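Local coordinates for protein Cj0977 (Campylobacter jejuni, PDB 3BNV) that is of unknown biochemical function but is a sigma28-regulated, nonflagellar virulence protein of Campylobacter jejuni with a hot-dog fold, at residues 11-14 against 15-19; 40-44 against 45-49. All coordinates share one frame; numbering follows the deposited sequence.

Contact 1. Residues 11-14 against 15-19; sequences EYAS and AEDIS
Ser14 and Asp17 grip each other at the start of helix 15-22, each side chain reaching for the other's backbone. Ser14 is the N-cap: its OG accepts from Asp17 N, with OG and N 2.9 Å apart and the N-H pointing almost straight at the oxygen (163°), although OG is modelled too close to Asp17, so its exact place is doubtful. The return bond runs from Ser14 N to Asp17 OD2 at 2.9 Å, met from above the carboxylate plane. Asp17 can make it because its CG lies beside its own backbone N (chi1 -60°), which turns the carboxylate back toward the cap. Together the two bonds form a capping box, and a carboxylate at a helix N terminus would be expected to interact well with the helix dipole. One residue further on, Ile18 N donates to Ser14 O at 3.3 Å, the first bond of the helical pattern. The side chain of Ile18 also turns back along the chain, and its CD1 packs on Ala13 CB at 3.5 Å. The contact lies at the surface, where the loop enters helix 15-22; within that loop, Tyr12 rests on Val105 and Glu107 of strand 105-112.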
# COMPACT_ATOMS: atom_id res chain seq x y z
N GLU A 11 -19.06 3.74 -14.68
CA GLU A 11 -19.10 3.83 -16.12
C GLU A 11 -17.83 3.17 -16.70
O GLU A 11 -17.41 3.49 -17.81
CB GLU A 11 -19.12 5.31 -16.50
CG GLU A 11 -18.30 6.17 -15.55
CD GLU A 11 -18.00 7.56 -16.10
OE1 GLU A 11 -17.41 7.65 -17.20
OE2 GLU A 11 -18.34 8.55 -15.43
N TYR A 12 -17.20 2.27 -15.93
CA TYR A 12 -15.99 1.60 -16.39
C TYR A 12 -16.19 0.10 -16.56
O TYR A 12 -15.34 -0.58 -17.17
CB TYR A 12 -14.84 1.83 -15.42
CG TYR A 12 -14.34 3.25 -15.34
CD1 TYR A 12 -13.25 3.66 -16.08
CD2 TYR A 12 -14.96 4.16 -14.50
CE1 TYR A 12 -12.78 4.94 -15.98
CE2 TYR A 12 -14.51 5.46 -14.40
CZ TYR A 12 -13.43 5.85 -15.15
OH TYR A 12 -12.98 7.15 -15.05
N ALA A 13 -17.28 -0.42 -16.01
CA ALA A 13 -17.60 -1.84 -16.15
C ALA A 13 -19.07 -2.08 -15.86
O ALA A 13 -19.64 -1.45 -14.96
CB ALA A 13 -16.76 -2.67 -15.22
N SER A 14 -19.66 -3.01 -16.61
CA SER A 14 -21.07 -3.31 -16.46
C SER A 14 -21.34 -3.89 -15.08
O SER A 14 -20.44 -4.41 -14.43
CB SER A 14 -21.53 -4.27 -17.56
OG SER A 14 -20.95 -5.57 -17.44
N ALA A 15 -22.59 -3.79 -14.63
CA ALA A 15 -22.98 -4.47 -13.40
C ALA A 15 -22.70 -5.98 -13.52
O ALA A 15 -22.22 -6.62 -12.57
CB ALA A 15 -24.43 -4.22 -13.09
N GLU A 16 -22.98 -6.52 -14.70
CA GLU A 16 -22.70 -7.92 -14.99
C GLU A 16 -21.22 -8.26 -14.74
O GLU A 16 -20.89 -9.01 -13.81
CB GLU A 16 -23.09 -8.24 -16.44
CG GLU A 16 -22.93 -9.71 -16.82
CD GLU A 16 -22.97 -9.90 -18.38
OE1 GLU A 16 -22.57 -11.01 -18.90
OE2 GLU A 16 -23.38 -8.94 -19.07
N ASP A 17 -20.33 -7.68 -15.55
CA ASP A 17 -18.90 -7.90 -15.39
C ASP A 17 -18.56 -8.02 -13.93
O ASP A 17 -17.86 -8.94 -13.54
CB ASP A 17 -18.07 -6.74 -15.95
CG ASP A 17 -18.30 -6.50 -17.42
OD1 ASP A 17 -18.50 -7.47 -18.19
OD2 ASP A 17 -18.26 -5.31 -17.80
N ILE A 18 -19.08 -7.09 -13.13
CA ILE A 18 -18.65 -6.92 -11.73
C ILE A 18 -19.16 -8.03 -10.82
O ILE A 18 -18.40 -8.57 -10.01
CB ILE A 18 -19.00 -5.50 -11.17
CG1 ILE A 18 -17.97 -4.48 -11.67
CG2 ILE A 18 -19.00 -5.48 -9.65
CD1 ILE A 18 -18.55 -3.23 -12.23
N SER A 19 -20.43 -8.40 -10.97
CA SER A 19 -20.96 -9.53 -10.21
C SER A 19 -20.35 -10.86 -10.69
O SER A 19 -20.26 -11.83 -9.94
CB SER A 19 -22.47 -9.58 -10.33
OG SER A 19 -23.06 -8.51 -9.62

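Contact 2. Residues 40-44 against 45-49; sequences IEIDK and NYAKS
Glu41 lies against the edge of the Tyr46 ring, its CG in the ring plane and 3.6 Å from CE1, with the carboxylate turned 81° to the ring. Both side chains leave the same face of the hairpin and have CG anti to the backbone N (chi1 172° for Tyr46), which brings them together diagonally across the strands. Lys48 shares that face, its CB 3.9 Å from Glu41 CB, but the charged ends stay apart, with Glu41 OE2 and Lys48 NZ separated by 5.0 Å. On the other face Ile42 pairs loosely with Ala47, which packs on helix 67-82.

Behind these side chains, the backbone fixes the register. Lys48 N donates to Glu41 O at 2.8 Å, and Asp43 and Tyr46 exchange two bonds at the turn. Lys48 O accepts from Ile40 N at 2.7 Å and more weakly from Glu41 N, two residues set opposite one, which is a classic beta bulge. Further out, the Tyr46 ring meets that of His111, while Asn45 OD1 is hydrogen-bonded to Arg121 NH2. A type II turn from Asp43 to Tyr46, with Asn45 at positive phi (66°), closes this two-residue-loop beta hairpin, which lies at one edge of this chain's antiparallel sheet in the hot-dog fold.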
# COMPACT_ATOMS: atom_id res chain seq x y z
N ILE A 40 -12.58 -5.86 -12.04
CA ILE A 40 -13.52 -5.45 -13.08
C ILE A 40 -13.47 -6.49 -14.21
O ILE A 40 -14.34 -6.56 -15.06
CB ILE A 40 -13.05 -4.03 -13.54
CG1 ILE A 40 -14.15 -3.16 -14.04
CG2 ILE A 40 -12.08 -4.08 -14.69
CD1 ILE A 40 -13.54 -2.14 -14.99
N GLU A 41 -12.41 -7.29 -14.20
CA GLU A 41 -12.23 -8.37 -15.16
C GLU A 41 -11.12 -9.30 -14.68
O GLU A 41 -10.12 -8.87 -14.10
CB GLU A 41 -11.91 -7.82 -16.54
CG GLU A 41 -11.42 -8.85 -17.50
CD GLU A 41 -11.41 -8.36 -18.94
OE1 GLU A 41 -11.24 -9.24 -19.83
OE2 GLU A 41 -11.56 -7.13 -19.18
N ILE A 42 -11.33 -10.60 -14.89
CA ILE A 42 -10.29 -11.57 -14.58
C ILE A 42 -10.28 -12.70 -15.57
O ILE A 42 -11.25 -12.92 -16.26
CB ILE A 42 -10.35 -12.15 -13.16
CG1 ILE A 42 -11.37 -13.27 -13.08
CG2 ILE A 42 -10.68 -11.10 -12.14
CD1 ILE A 42 -11.27 -13.99 -11.75
N ASP A 43 -9.16 -13.38 -15.65
CA ASP A 43 -8.94 -14.46 -16.59
C ASP A 43 -7.67 -15.15 -16.10
O ASP A 43 -7.02 -14.70 -15.14
CB ASP A 43 -8.70 -13.88 -17.99
CG ASP A 43 -9.21 -14.79 -19.13
OD1 ASP A 43 -9.31 -14.28 -20.27
OD2 ASP A 43 -9.52 -16.00 -18.92
N LYS A 44 -7.31 -16.24 -16.76
CA LYS A 44 -6.06 -16.90 -16.46
C LYS A 44 -4.89 -15.91 -16.51
O LYS A 44 -4.65 -15.28 -17.55
CB LYS A 44 -5.83 -18.01 -17.49
CG LYS A 44 -4.55 -18.77 -17.27
CD LYS A 44 -4.60 -19.49 -15.95
CE LYS A 44 -3.82 -20.79 -16.02
NZ LYS A 44 -2.36 -20.58 -15.82
N ASN A 45 -4.18 -15.75 -15.39
CA ASN A 45 -2.97 -14.92 -15.38
C ASN A 45 -3.23 -13.46 -15.64
O ASN A 45 -2.32 -12.72 -16.05
CB ASN A 45 -1.95 -15.42 -16.41
CG ASN A 45 -1.13 -16.61 -15.90
OD1 ASN A 45 -0.95 -16.79 -14.69
ND2 ASN A 45 -0.64 -17.43 -16.82
N TYR A 46 -4.46 -13.02 -15.42
CA TYR A 46 -4.85 -11.68 -15.83
C TYR A 46 -5.94 -11.10 -14.95
O TYR A 46 -6.86 -11.80 -14.53
CB TYR A 46 -5.31 -11.71 -17.29
CG TYR A 46 -5.91 -10.39 -17.72
CD1 TYR A 46 -7.29 -10.17 -17.68
CD2 TYR A 46 -5.09 -9.34 -18.12
CE1 TYR A 46 -7.82 -8.96 -18.06
CE2 TYR A 46 -5.61 -8.13 -18.49
CZ TYR A 46 -6.97 -7.94 -18.46
OH TYR A 46 -7.46 -6.70 -18.84
N ALA A 47 -5.84 -9.80 -14.67
CA ALA A 47 -6.90 -9.09 -13.97
C ALA A 47 -6.89 -7.59 -14.26
O ALA A 47 -5.84 -6.99 -14.52
CB ALA A 47 -6.82 -9.33 -12.48
N LYS A 48 -8.07 -6.98 -14.22
CA LYS A 48 -8.22 -5.54 -14.46
C LYS A 48 -8.99 -4.92 -13.30
O LYS A 48 -9.98 -5.48 -12.85
CB LYS A 48 -8.97 -5.31 -15.76
CG LYS A 48 -8.62 -4.02 -16.49
CD LYS A 48 -9.48 -3.82 -17.76
CE LYS A 48 -8.97 -2.64 -18.63
NZ LYS A 48 -9.30 -2.76 -20.11
N SER A 49 -8.54 -3.78 -12.80
CA SER A 49 -9.27 -3.17 -11.68
C SER A 49 -9.38 -1.66 -11.80
O SER A 49 -8.74 -1.05 -12.65
CB SER A 49 -8.65 -3.56 -10.33
OG SER A 49 -7.50 -2.79 -10.05

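Overall arrangement
From the N terminus the chain reaches contact 1 first, where the loop 11-14 turns into helix 15-22. Contact 2 follows in series: strand 38-43 turns directly into strand 46-52, so the second contact closes a hairpin after the first has ended, and the two neither nest nor cross. In space their centres are about 13 Å apart and they touch, with Ile40 as the meeting point: it packs against Tyr12 and Ala13 of the loop and Asp17 of the helix. The N-terminal segment thus lies against strand 38-43, outermost in this chain's sheet, while strand 46-52 continues the sheet inward to strand 105-112.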